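Local coordinates for protein titin (Homo sapiens, PDB 2J8H) that forms part of the giant elastic scaffold of muscle, here as a rigid tandem of two immunoglobulin domains from its A-band region, at residues Tyr39-Glu44 against Ala74-Val79; Ile102-Thr107 against Ile124-Ser129; Gly30-Ile35 against Ala81-Gly86; Gly130-Val135 against Ala180-Gly185. One frame throughout, in Å; residues are numbered along the deposited sequence.

Contact 1 of 4, residues Tyr39-Glu44 against Ala74-Val79; sequences YRQGKE and ATVYQV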
loop_
_atom_site.group_PDB
_atom_site.type_symbol
_atom_site.label_atom_id
_atom_site.label_comp_id
_atom_site.label_asym_id
_atom_site.label_seq_id
_atom_site.Cartn_x
_atom_site.Cartn_y
_atom_site.Cartn_z
ATOM N N TYR A 39 -9.470 -1.362 24.986
ATOM C CA TYR A 39 -8.243 -1.103 25.727
ATOM C C TYR A 39 -7.066 -1.747 25.029
ATOM O O TYR A 39 -7.200 -2.838 24.456
ATOM C CB TYR A 39 -8.318 -1.713 27.127
ATOM C CG TYR A 39 -9.507 -1.241 27.915
ATOM C CD1 TYR A 39 -10.761 -1.782 27.675
ATOM C CD2 TYR A 39 -9.388 -0.260 28.913
ATOM C CE1 TYR A 39 -11.871 -1.368 28.383
ATOM C CE2 TYR A 39 -10.509 0.175 29.596
ATOM C CZ TYR A 39 -11.733 -0.404 29.333
ATOM O OH TYR A 39 -12.865 -0.013 29.991
ATOM N N ARG A 40 -5.909 -1.099 25.139
ATOM C CA ARG A 40 -4.644 -1.681 24.739
ATOM C C ARG A 40 -3.876 -1.902 26.031
ATOM O O ARG A 40 -3.592 -0.959 26.768
ATOM C CB ARG A 40 -3.897 -0.711 23.821
ATOM C CG ARG A 40 -2.536 -1.184 23.326
ATOM C CD ARG A 40 -1.812 0.012 22.741
ATOM N NE ARG A 40 -0.425 -0.234 22.391
ATOM C CZ ARG A 40 0.568 -0.378 23.257
ATOM N NH1 ARG A 40 0.347 -0.341 24.573
ATOM N NH2 ARG A 40 1.804 -0.604 22.799
ATOM N N GLN A 41 -3.548 -3.157 26.316
ATOM C CA GLN A 41 -2.853 -3.501 27.549
ATOM C C GLN A 41 -3.462 -2.798 28.745
ATOM O O GLN A 41 -2.747 -2.204 29.542
ATOM C CB GLN A 41 -1.373 -3.120 27.480
ATOM C CG GLN A 41 -0.519 -4.089 26.753
ATOM C CD GLN A 41 0.949 -3.829 26.973
ATOM O OE1 GLN A 41 1.552 -2.987 26.300
ATOM N NE2 GLN A 41 1.538 -4.543 27.929
ATOM N N GLY A 42 -4.785 -2.830 28.850
ATOM C CA GLY A 42 -5.450 -2.304 30.038
ATOM C C GLY A 42 -5.527 -0.788 30.129
ATOM O O GLY A 42 -5.907 -0.263 31.161
ATOM N N LYS A 43 -5.147 -0.074 29.076
ATOM C CA LYS A 43 -5.311 1.375 29.034
ATOM C C LYS A 43 -6.338 1.674 27.973
ATOM O O LYS A 43 -6.219 1.205 26.835
ATOM C CB LYS A 43 -3.992 2.073 28.723
ATOM C CG LYS A 43 -2.974 1.980 29.884
ATOM C CD LYS A 43 -1.756 2.889 29.665
ATOM C CE LYS A 43 -0.782 2.913 30.858
ATOM N NZ LYS A 43 0.478 3.688 30.498
ATOM N N GLU A 44 -7.354 2.455 28.312
ATOM C CA GLU A 44 -8.460 2.642 27.378
ATOM C C GLU A 44 -7.986 3.268 26.068
ATOM O O GLU A 44 -7.168 4.176 26.077
ATOM C CB GLU A 44 -9.561 3.510 27.972
ATOM C CG GLU A 44 -10.832 3.399 27.161
ATOM C CD GLU A 44 -11.985 4.235 27.682
ATOM O OE1 GLU A 44 -11.869 4.861 28.765
ATOM O OE2 GLU A 44 -13.012 4.243 26.975
ATOM N N ALA A 74 1.525 -4.747 18.435
ATOM C CA ALA A 74 1.473 -6.180 18.656
ATOM C C ALA A 74 1.442 -6.429 20.146
ATOM O O ALA A 74 2.475 -6.545 20.795
ATOM C CB ALA A 74 2.679 -6.866 18.023
ATOM N N THR A 75 0.248 -6.483 20.702
ATOM C CA THR A 75 0.115 -6.683 22.140
ATOM C C THR A 75 -1.284 -7.204 22.414
ATOM O O THR A 75 -1.989 -7.614 21.488
ATOM C CB THR A 75 0.421 -5.368 22.930
ATOM O OG1 THR A 75 0.456 -5.656 24.332
ATOM C CG2 THR A 75 -0.618 -4.282 22.642
ATOM N N VAL A 76 -1.689 -7.197 23.672
ATOM C CA VAL A 76 -3.011 -7.667 24.060
ATOM C C VAL A 76 -3.987 -6.502 24.167
ATOM O O VAL A 76 -3.633 -5.412 24.615
ATOM C CB VAL A 76 -2.966 -8.453 25.392
ATOM C CG1 VAL A 76 -2.652 -7.522 26.552
ATOM C CG2 VAL A 76 -4.287 -9.154 25.636
ATOM N N TYR A 77 -5.208 -6.750 23.695
ATOM C CA TYR A 77 -6.283 -5.789 23.683
ATOM C C TYR A 77 -7.425 -6.391 24.460
ATOM O O TYR A 77 -7.540 -7.615 24.545
ATOM C CB TYR A 77 -6.733 -5.496 22.251
ATOM C CG TYR A 77 -5.657 -4.788 21.464
ATOM C CD1 TYR A 77 -4.597 -5.500 20.885
ATOM C CD2 TYR A 77 -5.669 -3.414 21.342
ATOM C CE1 TYR A 77 -3.594 -4.839 20.191
ATOM C CE2 TYR A 77 -4.660 -2.748 20.679
ATOM C CZ TYR A 77 -3.628 -3.467 20.093
ATOM O OH TYR A 77 -2.644 -2.766 19.417
ATOM N N GLN A 78 -8.230 -5.518 25.060
ATOM C CA GLN A 78 -9.436 -5.906 25.771
ATOM C C GLN A 78 -10.614 -5.117 25.222
ATOM O O GLN A 78 -10.468 -4.000 24.781
ATOM C CB GLN A 78 -9.315 -5.617 27.266
ATOM C CG GLN A 78 -8.248 -6.383 28.008
ATOM C CD GLN A 78 -6.875 -5.730 27.960
ATOM O OE1 GLN A 78 -6.753 -4.511 27.898
ATOM N NE2 GLN A 78 -5.828 -6.552 28.031
ATOM N N VAL A 79 -11.773 -5.743 25.222
ATOM C CA VAL A 79 -13.045 -5.086 24.953
ATOM C C VAL A 79 -13.925 -5.368 26.152
ATOM O O VAL A 79 -13.931 -6.498 26.697
ATOM C CB VAL A 79 -13.704 -5.579 23.640
ATOM C CG1 VAL A 79 -14.026 -7.034 23.716
ATOM C CG2 VAL A 79 -14.960 -4.721 23.271
#

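Contact 2 of 4, residues Ile102-Thr107 against Ile124-Ser129; sequences IHLPKT and IKIPFS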
loop_
_atom_site.group_PDB
_atom_site.type_symbol
_atom_site.label_atom_id
_atom_site.label_comp_id
_atom_site.label_asym_id
_atom_site.label_seq_id
_atom_site.Cartn_x
_atom_site.Cartn_y
_atom_site.Cartn_z
ATOM N N ILE A 102 16.649 -6.715 5.324
ATOM C CA ILE A 102 17.898 -6.006 5.591
ATOM C C ILE A 102 17.744 -4.608 4.999
ATOM O O ILE A 102 17.281 -4.477 3.874
ATOM C CB ILE A 102 19.096 -6.688 4.906
ATOM C CG1 ILE A 102 19.376 -8.058 5.497
ATOM C CG2 ILE A 102 20.335 -5.820 5.019
ATOM C CD1 ILE A 102 19.589 -8.059 6.983
ATOM N N HIS A 103 18.123 -3.591 5.763
ATOM C CA HIS A 103 17.963 -2.188 5.364
ATOM C C HIS A 103 19.307 -1.502 5.305
ATOM O O HIS A 103 19.791 -0.996 6.318
ATOM C CB HIS A 103 17.135 -1.422 6.389
ATOM C CG HIS A 103 15.811 -2.042 6.694
ATOM N ND1 HIS A 103 14.790 -2.095 5.779
ATOM C CD2 HIS A 103 15.337 -2.622 7.823
ATOM C CE1 HIS A 103 13.744 -2.696 6.325
ATOM N NE2 HIS A 103 14.054 -3.028 7.563
ATOM N N LEU A 104 19.899 -1.436 4.124
ATOM C CA LEU A 104 21.163 -0.716 3.935
ATOM C C LEU A 104 20.929 0.790 3.924
ATOM O O LEU A 104 20.255 1.314 3.026
ATOM C CB LEU A 104 21.810 -1.127 2.625
ATOM C CG LEU A 104 22.287 -2.562 2.450
ATOM C CD1 LEU A 104 22.923 -2.688 1.042
ATOM C CD2 LEU A 104 23.229 -3.007 3.560
ATOM N N PRO A 105 21.488 1.518 4.901
ATOM C CA PRO A 105 21.326 2.968 4.870
ATOM C C PRO A 105 21.872 3.638 3.599
ATOM O O PRO A 105 21.217 4.496 2.998
ATOM C CB PRO A 105 22.115 3.420 6.089
ATOM C CG PRO A 105 22.142 2.248 6.990
ATOM C CD PRO A 105 22.235 1.077 6.087
ATOM N N LYS A 106 23.069 3.228 3.188
ATOM C CA LYS A 106 23.731 3.824 2.001
ATOM C C LYS A 106 24.253 2.736 1.096
ATOM O O LYS A 106 24.862 1.790 1.570
ATOM C CB LYS A 106 24.928 4.658 2.410
ATOM C CG LYS A 106 24.644 5.830 3.268
ATOM C CD LYS A 106 25.892 6.706 3.363
ATOM C CE LYS A 106 25.966 7.710 2.225
ATOM N NZ LYS A 106 27.380 8.229 2.037
ATOM N N THR A 107 24.044 2.880 -0.205
ATOM C CA THR A 107 24.543 1.915 -1.158
ATOM C C THR A 107 25.307 2.578 -2.287
ATOM O O THR A 107 25.022 3.707 -2.698
ATOM C CB THR A 107 23.422 1.082 -1.796
ATOM O OG1 THR A 107 22.598 1.918 -2.592
ATOM C CG2 THR A 107 22.582 0.443 -0.773
ATOM N N ILE A 124 30.644 -2.960 10.432
ATOM C CA ILE A 124 29.690 -2.873 9.332
ATOM C C ILE A 124 28.321 -3.045 9.972
ATOM O O ILE A 124 27.935 -4.167 10.305
ATOM C CB ILE A 124 29.944 -3.943 8.255
ATOM C CG1 ILE A 124 31.418 -3.925 7.808
ATOM C CG2 ILE A 124 29.008 -3.701 7.079
ATOM C CD1 ILE A 124 31.777 -4.964 6.785
ATOM N N LYS A 125 27.628 -1.928 10.182
ATOM C CA LYS A 125 26.393 -1.882 10.965
ATOM C C LYS A 125 25.187 -1.921 10.040
ATOM O O LYS A 125 25.013 -1.028 9.203
ATOM C CB LYS A 125 26.345 -0.630 11.839
ATOM C CG LYS A 125 25.137 -0.579 12.794
ATOM C CD LYS A 125 25.132 0.649 13.685
ATOM C CE LYS A 125 23.940 0.632 14.640
ATOM N NZ LYS A 125 23.947 1.758 15.650
ATOM N N ILE A 126 24.357 -2.948 10.195
ATOM C CA ILE A 126 23.272 -3.221 9.277
ATOM C C ILE A 126 21.936 -3.317 10.014
ATOM O O ILE A 126 21.704 -4.293 10.760
ATOM C CB ILE A 126 23.466 -4.546 8.529
ATOM C CG1 ILE A 126 24.839 -4.612 7.844
ATOM C CG2 ILE A 126 22.421 -4.658 7.432
ATOM C CD1 ILE A 126 25.020 -3.557 6.751
ATOM N N PRO A 127 21.061 -2.314 9.835
ATOM C CA PRO A 127 19.730 -2.440 10.422
ATOM C C PRO A 127 18.933 -3.540 9.750
ATOM O O PRO A 127 19.106 -3.799 8.561
ATOM C CB PRO A 127 19.088 -1.080 10.157
ATOM C CG PRO A 127 20.178 -0.200 9.714
ATOM C CD PRO A 127 21.220 -1.039 9.127
ATOM N N PHE A 128 18.070 -4.203 10.507
ATOM C CA PHE A 128 17.157 -5.157 9.917
ATOM C C PHE A 128 15.810 -5.162 10.628
ATOM O O PHE A 128 15.671 -4.672 11.734
ATOM C CB PHE A 128 17.771 -6.554 9.953
ATOM C CG PHE A 128 17.943 -7.076 11.313
ATOM C CD1 PHE A 128 16.903 -7.688 11.956
ATOM C CD2 PHE A 128 19.145 -6.929 11.981
ATOM C CE1 PHE A 128 17.042 -8.155 13.209
ATOM C CE2 PHE A 128 19.280 -7.403 13.269
ATOM C CZ PHE A 128 18.245 -7.998 13.880
ATOM N N SER A 129 14.816 -5.724 9.952
ATOM C CA SER A 129 13.487 -5.894 10.515
ATOM C C SER A 129 13.125 -7.368 10.428
ATOM O O SER A 129 13.706 -8.124 9.641
ATOM C CB SER A 129 12.472 -5.089 9.698
ATOM O OG SER A 129 12.799 -3.707 9.678
#

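Contact 3 of 4, residues Gly30-Ile35 against Ala81-Gly86; sequences GHPKPI and ATNQGG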
loop_
_atom_site.group_PDB
_atom_site.type_symbol
_atom_site.label_atom_id
_atom_site.label_comp_id
_atom_site.label_asym_id
_atom_site.label_seq_id
_atom_site.Cartn_x
_atom_site.Cartn_y
_atom_site.Cartn_z
ATOM N N GLY A 30 -27.190 -8.115 25.496
ATOM C CA GLY A 30 -27.541 -7.641 26.830
ATOM C C GLY A 30 -28.625 -6.602 26.712
ATOM O O GLY A 30 -28.782 -5.981 25.664
ATOM N N HIS A 31 -29.378 -6.447 27.795
ATOM C CA HIS A 31 -30.409 -5.444 27.920
ATOM C C HIS A 31 -30.312 -4.824 29.308
ATOM O O HIS A 31 -30.381 -5.544 30.318
ATOM C CB HIS A 31 -31.806 -6.057 27.760
ATOM C CG HIS A 31 -32.038 -6.698 26.428
ATOM N ND1 HIS A 31 -31.985 -5.993 25.245
ATOM C CD2 HIS A 31 -32.315 -7.981 26.092
ATOM C CE1 HIS A 31 -32.214 -6.815 24.237
ATOM N NE2 HIS A 31 -32.436 -8.025 24.724
ATOM N N PRO A 32 -30.207 -3.489 29.372
ATOM C CA PRO A 32 -30.101 -2.564 28.253
ATOM C C PRO A 32 -28.861 -2.801 27.392
ATOM O O PRO A 32 -27.936 -3.498 27.822
ATOM C CB PRO A 32 -30.039 -1.193 28.941
ATOM C CG PRO A 32 -30.679 -1.394 30.244
ATOM C CD PRO A 32 -30.298 -2.773 30.656
ATOM N N LYS A 33 -28.863 -2.233 26.187
ATOM C CA LYS A 33 -27.748 -2.380 25.262
ATOM C C LYS A 33 -26.427 -2.022 25.955
ATOM O O LYS A 33 -26.267 -0.898 26.437
ATOM C CB LYS A 33 -27.921 -1.492 24.031
ATOM C CG LYS A 33 -26.978 -1.851 22.903
ATOM C CD LYS A 33 -27.237 -1.065 21.628
ATOM C CE LYS A 33 -26.398 0.226 21.562
ATOM N NZ LYS A 33 -26.554 1.045 20.268
ATOM N N PRO A 34 -25.480 -2.978 26.032
ATOM C CA PRO A 34 -24.218 -2.635 26.679
ATOM C C PRO A 34 -23.389 -1.592 25.972
ATOM O O PRO A 34 -23.376 -1.525 24.731
ATOM C CB PRO A 34 -23.476 -3.971 26.731
ATOM C CG PRO A 34 -24.576 -5.011 26.702
ATOM C CD PRO A 34 -25.530 -4.404 25.690
ATOM N N ILE A 35 -22.667 -0.824 26.774
ATOM C CA ILE A 35 -21.748 0.178 26.298
ATOM C C ILE A 35 -20.368 -0.459 26.297
ATOM O O ILE A 35 -19.987 -1.163 27.241
ATOM C CB ILE A 35 -21.781 1.402 27.215
ATOM C CG1 ILE A 35 -23.182 2.024 27.166
ATOM C CG2 ILE A 35 -20.682 2.387 26.840
ATOM C CD1 ILE A 35 -23.309 3.220 28.045
ATOM N N ALA A 81 -17.817 -4.787 27.921
ATOM C CA ALA A 81 -19.227 -4.495 27.690
ATOM C C ALA A 81 -19.898 -4.347 29.039
ATOM O O ALA A 81 -19.767 -5.226 29.872
ATOM C CB ALA A 81 -19.893 -5.635 26.881
ATOM N N THR A 82 -20.618 -3.245 29.237
ATOM C CA THR A 82 -21.207 -2.913 30.514
ATOM C C THR A 82 -22.646 -2.433 30.341
ATOM O O THR A 82 -22.948 -1.615 29.473
ATOM C CB THR A 82 -20.422 -1.757 31.157
ATOM O OG1 THR A 82 -19.043 -2.111 31.273
ATOM C CG2 THR A 82 -20.963 -1.385 32.530
ATOM N N ASN A 83 -23.524 -2.917 31.207
ATOM C CA ASN A 83 -24.812 -2.271 31.406
ATOM C C ASN A 83 -25.100 -2.330 32.911
ATOM O O ASN A 83 -24.228 -2.694 33.693
ATOM C CB ASN A 83 -25.911 -2.894 30.528
ATOM C CG ASN A 83 -26.182 -4.325 30.850
ATOM O OD1 ASN A 83 -25.815 -4.811 31.910
ATOM N ND2 ASN A 83 -26.887 -5.018 29.941
ATOM N N GLN A 84 -26.309 -1.987 33.327
ATOM C CA GLN A 84 -26.573 -1.849 34.747
ATOM C C GLN A 84 -26.599 -3.237 35.384
ATOM O O GLN A 84 -26.498 -3.372 36.608
ATOM C CB GLN A 84 -27.882 -1.062 34.979
ATOM C CG GLN A 84 -27.953 0.335 34.188
ATOM C CD GLN A 84 -27.102 1.519 34.780
ATOM O OE1 GLN A 84 -25.873 1.570 34.638
ATOM N NE2 GLN A 84 -27.786 2.485 35.399
ATOM N N GLY A 85 -26.689 -4.270 34.548
ATOM C CA GLY A 85 -26.693 -5.649 35.007
ATOM C C GLY A 85 -25.332 -6.278 35.185
ATOM O O GLY A 85 -25.212 -7.344 35.770
ATOM N N GLY A 86 -24.290 -5.644 34.681
ATOM C CA GLY A 86 -22.957 -6.204 34.837
ATOM C C GLY A 86 -21.966 -5.686 33.838
ATOM O O GLY A 86 -22.319 -4.939 32.919
HETATM O O HOH W 1 -17.978 -0.948 29.088
#

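Contact 4 of 4, residues Gly130-Val135 against Ala180-Gly185; sequences GKPDPV and AKNRFG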
loop_
_atom_site.group_PDB
_atom_site.type_symbol
_atom_site.label_atom_id
_atom_site.label_comp_id
_atom_site.label_asym_id
_atom_site.label_seq_id
_atom_site.Cartn_x
_atom_site.Cartn_y
_atom_site.Cartn_z
ATOM N N GLY A 130 12.148 -7.767 11.229
ATOM C CA GLY A 130 11.598 -9.107 11.132
ATOM C C GLY A 130 10.886 -9.498 12.399
ATOM O O GLY A 130 11.412 -9.316 13.481
ATOM N N LYS A 131 9.674 -10.003 12.263
ATOM C CA LYS A 131 8.916 -10.526 13.396
ATOM C C LYS A 131 8.198 -11.736 12.834
ATOM O O LYS A 131 7.398 -11.590 11.909
ATOM C CB LYS A 131 7.899 -9.497 13.931
ATOM C CG LYS A 131 8.510 -8.254 14.583
ATOM C CD LYS A 131 9.026 -8.523 15.985
ATOM C CE LYS A 131 10.189 -7.588 16.334
ATOM N NZ LYS A 131 10.509 -7.725 17.778
ATOM N N PRO A 132 8.491 -12.937 13.360
ATOM C CA PRO A 132 9.419 -13.285 14.414
ATOM C C PRO A 132 10.822 -12.778 14.185
ATOM O O PRO A 132 11.239 -12.614 13.049
ATOM C CB PRO A 132 9.395 -14.820 14.401
ATOM C CG PRO A 132 8.108 -15.167 13.948
ATOM C CD PRO A 132 7.762 -14.124 12.902
ATOM N N ASP A 133 11.546 -12.522 15.267
ATOM C CA ASP A 133 12.910 -12.014 15.175
ATOM C C ASP A 133 13.682 -12.955 14.256
ATOM O O ASP A 133 13.610 -14.171 14.418
ATOM C CB ASP A 133 13.583 -11.946 16.558
ATOM C CG ASP A 133 12.911 -10.945 17.517
ATOM O OD1 ASP A 133 12.017 -10.186 17.094
ATOM O OD2 ASP A 133 13.286 -10.910 18.708
ATOM N N PRO A 134 14.373 -12.402 13.248
ATOM C CA PRO A 134 15.028 -13.229 12.255
ATOM C C PRO A 134 16.379 -13.818 12.683
ATOM O O PRO A 134 17.038 -13.305 13.590
ATOM C CB PRO A 134 15.208 -12.271 11.091
ATOM C CG PRO A 134 15.394 -10.981 11.726
ATOM C CD PRO A 134 14.550 -10.975 12.952
ATOM N N VAL A 135 16.729 -14.945 12.070
ATOM C CA VAL A 135 18.055 -15.485 12.182
ATOM C C VAL A 135 18.960 -14.662 11.275
ATOM O O VAL A 135 18.644 -14.438 10.117
ATOM C CB VAL A 135 18.113 -16.936 11.761
ATOM C CG1 VAL A 135 19.563 -17.418 11.790
ATOM C CG2 VAL A 135 17.231 -17.807 12.708
ATOM N N ALA A 180 19.066 -12.112 6.671
ATOM C CA ALA A 180 18.058 -12.231 7.719
ATOM C C ALA A 180 16.986 -13.176 7.203
ATOM O O ALA A 180 16.520 -13.013 6.072
ATOM C CB ALA A 180 17.458 -10.858 8.057
ATOM N N LYS A 181 16.604 -14.153 8.027
ATOM C CA LYS A 181 15.580 -15.143 7.692
ATOM C C LYS A 181 14.566 -15.268 8.821
ATOM O O LYS A 181 14.940 -15.405 9.988
ATOM C CB LYS A 181 16.179 -16.550 7.514
ATOM C CG LYS A 181 17.306 -16.693 6.518
ATOM C CD LYS A 181 18.254 -17.867 6.899
ATOM C CE LYS A 181 19.361 -18.082 5.840
ATOM N NZ LYS A 181 20.391 -17.000 5.757
ATOM N N ASN A 182 13.285 -15.248 8.471
ATOM C CA ASN A 182 12.249 -15.788 9.348
ATOM C C ASN A 182 11.208 -16.492 8.509
ATOM O O ASN A 182 11.425 -16.715 7.310
ATOM C CB ASN A 182 11.652 -14.706 10.276
ATOM C CG ASN A 182 10.875 -13.636 9.550
ATOM O OD1 ASN A 182 10.611 -13.717 8.349
ATOM N ND2 ASN A 182 10.496 -12.602 10.295
ATOM N N ARG A 183 10.083 -16.846 9.128
ATOM C CA ARG A 183 9.052 -17.598 8.442
ATOM C C ARG A 183 8.397 -16.845 7.293
ATOM O O ARG A 183 7.780 -17.465 6.445
ATOM C CB ARG A 183 7.978 -18.090 9.449
ATOM C CG ARG A 183 7.150 -16.961 10.103
ATOM C CD ARG A 183 6.083 -17.511 11.031
ATOM N NE ARG A 183 6.663 -18.250 12.158
ATOM C CZ ARG A 183 5.964 -18.710 13.192
ATOM N NH1 ARG A 183 4.644 -18.510 13.258
ATOM N NH2 ARG A 183 6.583 -19.378 14.167
ATOM N N PHE A 184 8.521 -15.526 7.257
ATOM C CA PHE A 184 7.872 -14.739 6.229
ATOM C C PHE A 184 8.816 -14.354 5.102
ATOM O O PHE A 184 8.424 -13.622 4.188
ATOM C CB PHE A 184 7.215 -13.501 6.855
ATOM C CG PHE A 184 6.179 -13.856 7.891
ATOM C CD1 PHE A 184 5.016 -14.516 7.519
ATOM C CD2 PHE A 184 6.395 -13.593 9.227
ATOM C CE1 PHE A 184 4.061 -14.877 8.462
ATOM C CE2 PHE A 184 5.441 -13.954 10.168
ATOM C CZ PHE A 184 4.279 -14.596 9.778
ATOM N N GLY A 185 10.061 -14.825 5.173
ATOM C CA GLY A 185 10.992 -14.605 4.080
ATOM C C GLY A 185 12.440 -14.476 4.486
ATOM O O GLY A 185 12.771 -14.351 5.656
HETATM O O HOH W 2 20.196 -15.635 8.212
#

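Contact 1 of 4, residues Tyr39-Glu44 against Ala74-Val79
Q78 lies across Y39 at about a right angle, with its amide plane turned 50° from the tyrosine ring. Its chain bends at CG (chi2 86°). This carries OE1 to the middle of the turn, where it accepts a hydrogen bond from G42 N at 2.8 Å. OE1 also passes Y39 CB at 3.3 Å. The Y39 ring presents its edge to the backbone O of Q78. The opposite face of the sheet holds R40 and Y77. R40 CG packs on Y77 CE2 at 3.7 Å, and the guanidinium and ring planes stand nearly perpendicular. With CG anti to the backbone N (chi1 179°) and the chain extended from there to NE, R40 runs across T75, whose CG2 lies over one face of the guanidinium. The polar ends turn elsewhere: R40 NH2 bonds to D72 O and Y77 OH to D73 O. Y39 and Q78 form a hydrogen-bonded antiparallel pair, and Q41 N adds a third backbone bond, to V76 O. Q41 and G42 are the middle residues of a type I' turn from R40 to K43. This is the C-F strand pairing of an immunoglobulin sandwich, with the C-C' hairpin attached and Y77 forming the tyrosine corner.

Contact 2 of 4, residues Ile102-Thr107 against Ile124-Ser129
S129 meets the imidazole of H103 at its edge, with OG near the ring plane and 2.6 Å from NE2. This is a short hydrogen bond, and either atom could be the donor. H103 CG stands beside its own backbone N (chi1 -54°), which brings the ring toward S129, with CD2 3.8 Å from F128 CA. The other flat side chain, F128, turns its ring away from residues 102-107 and offers CB to I102 CD1. With an alanine at H103 the ring is gone, and S129 OG is likely to lose this mate, with a gap opened beside F128 CA. H103 N donates a nearly straight bond to P127 O at 3.0 Å. The return bond is missing, because P127 has no N-H; its CD instead sits 3.2 Å from H103 O. P105 and P127 touch through their CD atoms at 3.8 Å. On the buried side I102 CG2 presses on I126 CG2 at 3.4 Å, tighter than usual for two carbons. L104 lies alongside I126, with CD2 on CD1 at 3.7 Å. H103 packs on G49 of the second subunit, and K106 and T107 pair in parallel with a strand of that subunit. Here the end of the A strand pairs with the B strand of the second immunoglobulin domain, then leaves it. The contact thus has a polar side and an aliphatic side, and a proline cuts its backbone pairing short.

Contact 3 of 4, residues Gly30-Ile35 against Ala81-Gly86
A81 touches P34 through their CB atoms, 4.0 Å apart, at the buried end of the contact. P5 and V28 pack on both residues. A81 CA also points its hydrogen at I35 O. Next comes T82, which forms a hydrogen-bonded antiparallel pair with I35. I35 N gives a fairly straight bond to T82 O at 2.8 Å, and T82 N returns one to I35 O at 3.0 Å. A water bridges I35 O and T82 OG1, and that hydroxyl also bonds to S87 OG. N83 CG sits between the backbone N and the carbonyl carbon (chi1 63°), which aims the amide at the opposite loop. ND2 donates to P32 O at 2.8 Å, and the bond is 165° at the hydrogen. The acceptor lies in the amide plane and the donor in the carbonyl plane. ND2 also bonds to M3 O, while OD1 takes G85 N at 2.8 Å from above its carbonyl plane. The amide is therefore held at both ends. Were N83 an alanine, P32 O and M3 O would probably be left without this donor and G85 N without its acceptor, and the loop could shift against the turn. A type I turn leads from N83 to G86. G30 lies just beyond N83 ND2, where a CB would clash with P34 CG. The peptide bond before P32 is cis. An Asx turn in the F-G hairpin, gripping a cis-proline B-C loop at one pole of the sandwich, fits the NxxG motif of I-set immunoglobulin domains.

Contact 4 of 4, residues Gly130-Val135 against Ala180-Gly185
P132 is packed from two directions by the turn opposite. Its CD lies 3.6 Å from F184 CE2, and its CG lies 3.8 Å from R183 NE, over one face of the guanidinium. Both side chains cross the proline at about a right angle. R183 CG sits between the backbone N and the carbonyl carbon (chi1 66°), which lays it on one face of the F184 ring, near the rim; the later bend at chi3 turns the guanidinium to P132 CG. N182 ND2 donates to P132 O at 2.9 Å, almost straight, in plane with the amide and on a carbonyl lone pair. OD1 takes F184 N at 3.0 Å from above its own carbonyl plane. This Asx turn in the F-G hairpin holds the cis-proline B-C loop of the second immunoglobulin domain. G130 passes close by, where a CB would clash with P134 CD. The side of V135 and K181 is looser. Their backbones form a hydrogen-bonded pair, but their side chains do not touch; a water links V135 O to K181 NZ. K131 NZ makes a salt bridge with D133 OD1 at 3.0 Å. K181 packs on Y61 and R183 on R12, both of the third subunit. The contact joins the ends of strands 123-131 and 174-182 to the start of 135-140. Strand 86-102 lies alongside: N182 bonds to V98 O and A100 N.

The contacts fall into two domains. Contacts 1 and 3 lie in the first, with centres about 20 Å apart. They share strand 76-83, and contact 1 is nested in the chain loop that contact 3 closes. Both close before contact 2 opens, and contact 2 closes before contact 4 opens. Contacts 2 and 4 lie in the second domain, centres about 15 Å apart. They share strand 123-131 and touch where F128 packs on P134 and I102 on A180. Contact 4 repeats the design of contact 3, with centres about 44 Å apart. Strand 86-102 runs from one domain into the other, borders contact 4 and ends in contact 2 at I102. That is consistent with the rigid tandem.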